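Local coordinates for protein putative rRNA methylase (Clostridium thermocellum ATCC 27405, PDB 3EEY) that binds S-adenosylmethionine in a Rossmann-like domain and is probably a methyltransferase, with ribosomal RNA as its putative substrate, at residues A[25-30]-A[92-97]; A[49-54]-A[77-82]; A[56-61]-A[102-107]. One frame throughout, in Å; residues are numbered along the deposited sequence.

In the fold
From the N terminus, strand 25-28 comes first and finds its partner 62 residues later in the start of strand 94-101: interaction 1 closes this long loop among the parallel strands of the mixed sheet. Nested inside it, interaction 2 joins strand 49-53 to strand 76-79 across helix 57-69, a beta-alpha-beta unit that carries the sheet to its edge. Strands 25-28 and 49-53 are themselves neighbours, with Asp28 N 2.8 Å from Phe51 O, so the two contacts are continuous. Interaction 3 crosses both along the chain, setting the start of helix 57-69 against the loop after strand 94-101. All three reach S-adenosylmethionine.

Interaction 1: residues A[25-30]-A[92-97]; sequences TVVDAT and CPVKAV. With SAM (S-adenosylmethionine), chain K.
Val27 and Val97 hold the same rotamer, CG1 anti to the backbone N (chi1 -171° and -168°), and lie side by side on one face of the sheet, with Val97 CG1 3.8 Å from Val27 CB. Val94 is turned otherwise: its CG1 stands anti to the carbonyl carbon (chi1 -55°), which brings this methyl between Val27 CG2, 3.9 Å away, and the CG2 of Thr25. The same Thr25 methyl meets Cys92 SG at 3.8 Å, so the apolar row runs on to the start of segment 92-97. On the other face Val26 CG1 touches Ala96 CB.

Two backbone bonds tie the parallel chains. Lys95 N donates to Thr25 O at 2.8 Å and Val27 N to Ala96 O at 2.9 Å. The Lys95 side chain leads away to a salt bridge with Asp24.

Beyond the strand, Asp28 OD1 accepts Thr30 N from above the carboxylate plane, an Asx turn, while its OD2 is held by Thr37. Thr30 O accepts the amino nitrogen N of S-adenosylmethionine at 3.1 Å. The chemistry is thus divided: buried valines and paired amides fix the central strands, and the turn at the carboxyl end of strand 25-28 offers a carbonyl whose partial negative charge would suit the cofactor's ammonium group.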
# COMPACT_ATOMS: atom_id res chain seq x y z
N THR A 25 23.44 -6.47 -1.99
CA THR A 25 23.43 -6.60 -3.44
C THR A 25 22.00 -6.41 -3.93
O THR A 25 21.09 -7.09 -3.48
CB THR A 25 24.04 -7.94 -3.92
OG1 THR A 25 25.39 -8.03 -3.47
CG2 THR A 25 24.02 -8.05 -5.44
N VAL A 26 21.82 -5.45 -4.84
CA VAL A 26 20.50 -5.07 -5.34
C VAL A 26 20.51 -5.04 -6.86
O VAL A 26 21.57 -5.04 -7.48
CB VAL A 26 20.02 -3.70 -4.75
CG1 VAL A 26 19.91 -3.75 -3.23
CG2 VAL A 26 20.95 -2.56 -5.18
N VAL A 27 19.32 -5.04 -7.47
CA VAL A 27 19.18 -5.04 -8.93
C VAL A 27 18.21 -3.95 -9.39
O VAL A 27 17.13 -3.80 -8.83
CB VAL A 27 18.67 -6.42 -9.49
CG1 VAL A 27 18.76 -6.45 -11.01
CG2 VAL A 27 19.45 -7.60 -8.92
N ASP A 28 18.62 -3.19 -10.40
CA ASP A 28 17.71 -2.35 -11.16
C ASP A 28 17.47 -3.10 -12.46
O ASP A 28 18.33 -3.16 -13.32
CB ASP A 28 18.32 -0.96 -11.41
CG ASP A 28 17.34 0.01 -12.06
OD1 ASP A 28 16.24 -0.40 -12.47
OD2 ASP A 28 17.69 1.21 -12.17
N ALA A 29 16.28 -3.69 -12.59
CA ALA A 29 15.97 -4.53 -13.74
C ALA A 29 15.58 -3.75 -14.99
O ALA A 29 15.51 -4.32 -16.08
CB ALA A 29 14.90 -5.54 -13.37
N THR A 30 15.33 -2.46 -14.83
CA THR A 30 14.89 -1.60 -15.93
C THR A 30 15.60 -0.26 -15.79
O THR A 30 15.03 0.68 -15.23
CB THR A 30 13.35 -1.38 -15.92
OG1 THR A 30 12.93 -1.06 -14.59
CG2 THR A 30 12.59 -2.62 -16.37
N CYS A 92 24.83 -14.64 -6.38
CA CYS A 92 24.64 -14.37 -4.95
C CYS A 92 23.16 -14.02 -4.67
O CYS A 92 22.44 -13.63 -5.60
CB CYS A 92 25.54 -13.21 -4.51
SG CYS A 92 25.21 -11.67 -5.40
N PRO A 93 22.70 -14.20 -3.42
CA PRO A 93 21.36 -13.71 -3.05
C PRO A 93 21.25 -12.18 -3.05
O PRO A 93 22.12 -11.50 -2.51
CB PRO A 93 21.16 -14.26 -1.63
CG PRO A 93 22.18 -15.34 -1.48
CD PRO A 93 23.34 -14.90 -2.29
N VAL A 94 20.17 -11.67 -3.63
CA VAL A 94 19.94 -10.22 -3.69
C VAL A 94 18.92 -9.76 -2.65
O VAL A 94 18.02 -10.52 -2.27
CB VAL A 94 19.57 -9.71 -5.12
CG1 VAL A 94 20.62 -10.13 -6.13
CG2 VAL A 94 18.18 -10.19 -5.55
N LYS A 95 19.07 -8.53 -2.18
CA LYS A 95 18.15 -7.97 -1.20
C LYS A 95 16.92 -7.36 -1.85
O LYS A 95 15.82 -7.48 -1.31
CB LYS A 95 18.86 -6.92 -0.33
CG LYS A 95 18.13 -6.54 0.96
CD LYS A 95 18.09 -7.70 1.95
CE LYS A 95 17.92 -7.21 3.38
NZ LYS A 95 19.14 -6.51 3.87
N ALA A 96 17.10 -6.72 -3.00
CA ALA A 96 16.01 -6.02 -3.66
C ALA A 96 16.15 -5.99 -5.17
O ALA A 96 17.26 -6.05 -5.69
CB ALA A 96 15.88 -4.60 -3.12
N VAL A 97 15.01 -5.93 -5.86
CA VAL A 97 14.98 -5.76 -7.31
C VAL A 97 13.91 -4.72 -7.63
O VAL A 97 12.81 -4.77 -7.10
CB VAL A 97 14.66 -7.09 -8.07
CG1 VAL A 97 14.92 -6.94 -9.56
CG2 VAL A 97 15.49 -8.24 -7.54
N SAM K . 13.71 3.20 -13.91
CA SAM K . 13.83 3.89 -15.24
C SAM K . 14.31 5.33 -15.10
O SAM K . 14.15 6.17 -16.00
OXT SAM K . 14.89 5.70 -14.08
CB SAM K . 12.52 3.78 -16.02
CG SAM K . 12.41 2.47 -16.79
SD SAM K . 11.51 2.62 -18.35
CE SAM K . 9.81 2.81 -17.73
C5' SAM K . 11.56 0.90 -18.93
C4' SAM K . 12.97 0.53 -19.38
O4' SAM K . 13.13 -0.88 -19.47
C3' SAM K . 13.31 1.10 -20.76
O3' SAM K . 14.54 1.79 -20.67
C2' SAM K . 13.43 -0.11 -21.67
O2' SAM K . 14.41 0.05 -22.68
C1' SAM K . 13.81 -1.20 -20.67
N9 SAM K . 13.48 -2.56 -21.12
C8 SAM K . 12.53 -2.97 -22.02
N7 SAM K . 12.59 -4.32 -22.13
C5 SAM K . 13.56 -4.77 -21.30
C6 SAM K . 14.05 -6.04 -21.01
N6 SAM K . 13.55 -7.13 -21.58
N1 SAM K . 15.08 -6.16 -20.11
C2 SAM K . 15.64 -5.07 -19.49
N3 SAM K . 15.15 -3.82 -19.77
C4 SAM K . 14.13 -3.68 -20.66

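Interaction 2: residues A[49-54]-A[77-82]. With SAM (S-adenosylmethionine), chain K.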
# COMPACT_ATOMS: atom_id res chain seq x y z
N ARG A 49 26.72 -3.61 -4.03
CA ARG A 49 26.74 -3.85 -5.46
C ARG A 49 25.35 -3.67 -6.07
O ARG A 49 24.37 -4.17 -5.55
CB ARG A 49 27.32 -5.25 -5.76
CG ARG A 49 27.27 -5.73 -7.23
CD ARG A 49 28.07 -4.84 -8.20
NE ARG A 49 29.41 -4.53 -7.70
CZ ARG A 49 30.30 -3.78 -8.34
NH1 ARG A 49 30.01 -3.24 -9.52
NH2 ARG A 49 31.49 -3.56 -7.80
N VAL A 50 25.29 -2.94 -7.18
CA VAL A 50 24.07 -2.75 -7.96
C VAL A 50 24.26 -3.35 -9.36
O VAL A 50 25.19 -2.98 -10.07
CB VAL A 50 23.71 -1.25 -8.12
CG1 VAL A 50 22.38 -1.08 -8.87
CG2 VAL A 50 23.68 -0.54 -6.78
N PHE A 51 23.38 -4.26 -9.74
CA PHE A 51 23.33 -4.75 -11.11
C PHE A 51 22.24 -4.01 -11.85
O PHE A 51 21.10 -3.94 -11.40
CB PHE A 51 23.08 -6.26 -11.15
CG PHE A 51 24.25 -7.09 -10.69
CD1 PHE A 51 25.27 -7.42 -11.58
CD2 PHE A 51 24.32 -7.55 -9.38
CE1 PHE A 51 26.35 -8.19 -11.16
CE2 PHE A 51 25.40 -8.32 -8.95
CZ PHE A 51 26.42 -8.64 -9.84
N GLY A 52 22.60 -3.42 -12.99
CA GLY A 52 21.65 -2.70 -13.82
C GLY A 52 21.49 -3.33 -15.19
O GLY A 52 22.46 -3.79 -15.78
N PHE A 53 20.26 -3.35 -15.68
CA PHE A 53 19.92 -4.01 -16.93
C PHE A 53 19.11 -3.10 -17.83
O PHE A 53 18.21 -2.40 -17.36
CB PHE A 53 19.07 -5.27 -16.67
CG PHE A 53 19.82 -6.40 -16.03
CD1 PHE A 53 20.49 -7.34 -16.82
CD2 PHE A 53 19.86 -6.54 -14.65
CE1 PHE A 53 21.19 -8.40 -16.23
CE2 PHE A 53 20.56 -7.58 -14.06
CZ PHE A 53 21.23 -8.51 -14.85
N ASP A 54 19.43 -3.11 -19.12
CA ASP A 54 18.58 -2.55 -20.16
C ASP A 54 18.96 -3.15 -21.51
O ASP A 54 20.05 -3.69 -21.68
CB ASP A 54 18.67 -1.02 -20.21
CG ASP A 54 17.35 -0.37 -20.61
OD1 ASP A 54 16.89 -0.58 -21.75
OD2 ASP A 54 16.78 0.36 -19.78
N THR A 77 27.36 -2.47 -11.75
CA THR A 77 27.64 -3.27 -12.94
C THR A 77 26.49 -3.14 -13.94
O THR A 77 25.39 -3.67 -13.73
CB THR A 77 27.87 -4.76 -12.59
OG1 THR A 77 28.88 -4.86 -11.58
CG2 THR A 77 28.28 -5.55 -13.80
N LEU A 78 26.73 -2.43 -15.03
CA LEU A 78 25.72 -2.23 -16.07
C LEU A 78 25.84 -3.29 -17.15
O LEU A 78 26.91 -3.51 -17.71
CB LEU A 78 25.82 -0.83 -16.68
CG LEU A 78 25.46 0.36 -15.79
CD1 LEU A 78 25.69 1.66 -16.53
CD2 LEU A 78 24.02 0.27 -15.30
N ILE A 79 24.71 -3.93 -17.45
CA ILE A 79 24.66 -5.07 -18.37
C ILE A 79 23.67 -4.76 -19.48
O ILE A 79 22.51 -4.44 -19.22
CB ILE A 79 24.26 -6.36 -17.61
CG1 ILE A 79 25.38 -6.79 -16.66
CG2 ILE A 79 23.95 -7.49 -18.58
CD1 ILE A 79 24.91 -7.40 -15.37
N LYS A 80 24.13 -4.83 -20.73
CA LYS A 80 23.25 -4.65 -21.86
C LYS A 80 22.66 -6.00 -22.28
O LYS A 80 23.06 -6.61 -23.27
CB LYS A 80 23.95 -3.95 -23.03
CG LYS A 80 22.98 -3.37 -24.06
CD LYS A 80 23.49 -3.58 -25.48
CE LYS A 80 22.38 -3.35 -26.49
NZ LYS A 80 22.83 -3.67 -27.87
N ASP A 81 21.72 -6.47 -21.47
CA ASP A 81 20.96 -7.68 -21.76
C ASP A 81 19.58 -7.53 -21.12
O ASP A 81 19.37 -6.67 -20.27
CB ASP A 81 21.69 -8.90 -21.19
CG ASP A 81 21.28 -10.21 -21.86
OD1 ASP A 81 20.40 -10.21 -22.75
OD2 ASP A 81 21.86 -11.26 -21.49
N GLY A 82 18.64 -8.37 -21.55
CA GLY A 82 17.32 -8.39 -20.96
C GLY A 82 17.35 -8.85 -19.51
O GLY A 82 18.19 -9.65 -19.14
N SAM K . 13.71 3.20 -13.91
CA SAM K . 13.83 3.89 -15.24
C SAM K . 14.31 5.33 -15.10
O SAM K . 14.15 6.17 -16.00
OXT SAM K . 14.89 5.70 -14.08
CB SAM K . 12.52 3.78 -16.02
CG SAM K . 12.41 2.47 -16.79
SD SAM K . 11.51 2.62 -18.35
CE SAM K . 9.81 2.81 -17.73
C5' SAM K . 11.56 0.90 -18.93
C4' SAM K . 12.97 0.53 -19.38
O4' SAM K . 13.13 -0.88 -19.47
C3' SAM K . 13.31 1.10 -20.76
O3' SAM K . 14.54 1.79 -20.67
C2' SAM K . 13.43 -0.11 -21.67
O2' SAM K . 14.41 0.05 -22.68
C1' SAM K . 13.81 -1.20 -20.67
N9 SAM K . 13.48 -2.56 -21.12
C8 SAM K . 12.53 -2.97 -22.02
N7 SAM K . 12.59 -4.32 -22.13
C5 SAM K . 13.56 -4.77 -21.30
C6 SAM K . 14.05 -6.04 -21.01
N6 SAM K . 13.55 -7.13 -21.58
N1 SAM K . 15.08 -6.16 -20.11
C2 SAM K . 15.64 -5.07 -19.49
N3 SAM K . 15.15 -3.82 -19.77
C4 SAM K . 14.13 -3.68 -20.66
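Phe53 and Ile79 lie side by side on one face of the sheet, Phe53 CE1 3.7 Å from Ile79 CG2, while Asp81 O comes to the edge of the Phe53 ring, in its plane. Ile79 CD1 also reaches the edge of the Phe51 ring at CD1, bridging both phenylalanines, and Thr77 CB packs against the Phe51 ring. On the opposite face Leu78 CD2 rests 4.1 Å from Gly52 CA.

Backbone bonds of the parallel ladder set this register: Thr77 N to Val50 O, Gly52 N to Thr77 O and Ile79 N to Gly52 O, then a weak, long one from Asp54 N to Ile79 O. Arg49, bent at chi2 and chi3, adds a weak bond from NH1 to Thr77 OG1.

At the carboxyl-terminal side of the sheet, Asp54 OD1 and OD2 accept the ribose hydroxyls O2' and O3' of S-adenosylmethionine at 2.7 and 2.8 Å respectively; Gln56 N and Gly32 N hold the carboxylate. Gly82 CA lies 3.3 Å from adenine N1, and Asp81 is bonded to Tyr89 and Asn85. An acidic residue at the end of the second strand, gripping both ribose hydroxyls, is a hallmark of Rossmann-like methyltransferases.

Interaction 3: residues A[56-61]-A[102-107]; sequences QDKAIA and GYLPSG. With SAM (S-adenosylmethionine), chain K; SO4 (sulfate ion), chain M.
The Gln56 amide meets Leu104 through OE1, which lies 4.0 Å from Leu104 CD2, and S-adenosylmethionine through NE2, which gives its N-H to ribose O2' at 2.9 Å in a bent bond (131° at the hydrogen). The other flat group, the Tyr103 ring, has sulfate O3 at its edge, in plane, 3.4 Å from CE2; the ring is also stacked with His109. The sulfate, probably from the crystallisation liquor, accepts a bond from Ser106 N to its O1 at 2.9 Å and a further bond from His109.

Leu104 carries the contact between the segments. With CG anti to the backbone N (chi1 174°), its CB points toward the helix and CD2 touches Ala59 CB at 4.3 Å and Lys58 CD, while CB lies 3.7 Å from ribose O3'. The leucine thus touches both the helix start and the sugar. The end of Lys58 meets the turn, its CE 3.8 Å from Ser106 O. Leu104 to Gly107 form a type II turn.

Tyr103 O comes 3.3 Å from CE, the methyl of the cofactor's sulfonium, so this loop borders the methyl that would be transferred if the protein acts as its family suggests. Gln56 is the N-cap of helix 57-69, which follows strand 49-53 in the chain; the opposing loop leaves strand 94-101 and leads on to helix 115-128, so the contact spans the cofactor between two strand ends.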
# COMPACT_ATOMS: atom_id res chain seq x y z
N GLN A 56 18.66 -1.31 -24.41
CA GLN A 56 19.00 -0.19 -25.30
C GLN A 56 20.37 0.38 -24.98
O GLN A 56 20.74 0.51 -23.81
CB GLN A 56 17.94 0.91 -25.21
CG GLN A 56 16.56 0.50 -25.73
CD GLN A 56 15.59 1.67 -25.81
OE1 GLN A 56 15.89 2.71 -26.39
NE2 GLN A 56 14.41 1.50 -25.22
N ASP A 57 21.12 0.72 -26.03
CA ASP A 57 22.44 1.34 -25.92
C ASP A 57 22.35 2.77 -25.39
O ASP A 57 23.24 3.23 -24.67
CB ASP A 57 23.16 1.35 -27.27
CG ASP A 57 23.73 -0.01 -27.64
OD1 ASP A 57 24.49 -0.59 -26.84
OD2 ASP A 57 23.43 -0.49 -28.75
N LYS A 58 21.27 3.45 -25.77
CA LYS A 58 20.97 4.82 -25.33
C LYS A 58 20.74 4.88 -23.82
O LYS A 58 21.19 5.81 -23.15
CB LYS A 58 19.74 5.34 -26.09
CG LYS A 58 19.36 6.79 -25.79
CD LYS A 58 18.07 7.17 -26.50
CE LYS A 58 17.48 8.47 -25.95
NZ LYS A 58 18.33 9.66 -26.23
N ALA A 59 20.06 3.87 -23.30
CA ALA A 59 19.75 3.78 -21.88
C ALA A 59 20.96 3.43 -21.01
O ALA A 59 21.08 3.94 -19.90
CB ALA A 59 18.62 2.80 -21.65
N ILE A 60 21.83 2.56 -21.51
CA ILE A 60 23.07 2.20 -20.81
C ILE A 60 24.02 3.40 -20.73
O ILE A 60 24.65 3.64 -19.69
CB ILE A 60 23.76 0.94 -21.46
CG1 ILE A 60 22.87 -0.30 -21.34
CG2 ILE A 60 25.15 0.66 -20.85
CD1 ILE A 60 22.67 -0.85 -19.91
N ALA A 61 24.09 4.18 -21.81
CA ALA A 61 24.96 5.35 -21.90
C ALA A 61 24.51 6.49 -20.99
O ALA A 61 25.33 7.13 -20.33
CB ALA A 61 25.06 5.84 -23.34
N GLY A 102 7.32 -0.26 -18.80
CA GLY A 102 6.87 0.63 -19.88
C GLY A 102 7.99 0.93 -20.85
O GLY A 102 8.90 0.12 -21.01
N TYR A 103 7.94 2.09 -21.50
CA TYR A 103 9.02 2.53 -22.41
C TYR A 103 9.95 3.56 -21.77
O TYR A 103 9.63 4.13 -20.73
CB TYR A 103 8.45 3.07 -23.73
CG TYR A 103 7.35 4.10 -23.58
CD1 TYR A 103 6.02 3.77 -23.87
CD2 TYR A 103 7.62 5.40 -23.15
CE1 TYR A 103 5.00 4.71 -23.73
CE2 TYR A 103 6.60 6.35 -23.00
CZ TYR A 103 5.29 6.00 -23.30
OH TYR A 103 4.28 6.92 -23.17
N LEU A 104 11.10 3.81 -22.42
CA LEU A 104 12.05 4.84 -21.99
C LEU A 104 11.49 6.26 -22.20
O LEU A 104 11.09 6.61 -23.31
CB LEU A 104 13.39 4.68 -22.73
CG LEU A 104 14.51 5.71 -22.57
CD1 LEU A 104 15.01 5.81 -21.14
CD2 LEU A 104 15.68 5.39 -23.49
N PRO A 105 11.43 7.06 -21.11
CA PRO A 105 11.05 8.48 -21.21
C PRO A 105 12.07 9.30 -22.00
O PRO A 105 13.28 9.16 -21.77
CB PRO A 105 10.97 8.94 -19.75
CG PRO A 105 11.76 7.95 -18.98
CD PRO A 105 11.67 6.65 -19.71
N SER A 106 11.57 10.14 -22.90
CA SER A 106 12.37 10.90 -23.88
C SER A 106 13.15 9.99 -24.83
O SER A 106 14.25 10.32 -25.28
CB SER A 106 13.29 11.93 -23.20
OG SER A 106 12.56 12.80 -22.34
N GLY A 107 12.55 8.84 -25.15
CA GLY A 107 13.16 7.84 -26.02
C GLY A 107 12.15 7.18 -26.93
O GLY A 107 11.04 7.69 -27.12
N SAM K . 13.71 3.20 -13.91
CA SAM K . 13.83 3.89 -15.24
C SAM K . 14.31 5.33 -15.10
O SAM K . 14.15 6.17 -16.00
OXT SAM K . 14.89 5.70 -14.08
CB SAM K . 12.52 3.78 -16.02
CG SAM K . 12.41 2.47 -16.79
SD SAM K . 11.51 2.62 -18.35
CE SAM K . 9.81 2.81 -17.73
C5' SAM K . 11.56 0.90 -18.93
C4' SAM K . 12.97 0.53 -19.38
O4' SAM K . 13.13 -0.88 -19.47
C3' SAM K . 13.31 1.10 -20.76
O3' SAM K . 14.54 1.79 -20.67
C2' SAM K . 13.43 -0.11 -21.67
O2' SAM K . 14.41 0.05 -22.68
C1' SAM K . 13.81 -1.20 -20.67
N9 SAM K . 13.48 -2.56 -21.12
C8 SAM K . 12.53 -2.97 -22.02
N7 SAM K . 12.59 -4.32 -22.13
C5 SAM K . 13.56 -4.77 -21.30
C6 SAM K . 14.05 -6.04 -21.01
N6 SAM K . 13.55 -7.13 -21.58
N1 SAM K . 15.08 -6.16 -20.11
C2 SAM K . 15.64 -5.07 -19.49
N3 SAM K . 15.15 -3.82 -19.77
C4 SAM K . 14.13 -3.68 -20.66
S SO4 M . 7.91 10.32 -22.39
O1 SO4 M . 8.77 9.91 -23.50
O2 SO4 M . 6.63 10.79 -22.93
O3 SO4 M . 7.68 9.19 -21.51
O4 SO4 M . 8.55 11.40 -21.65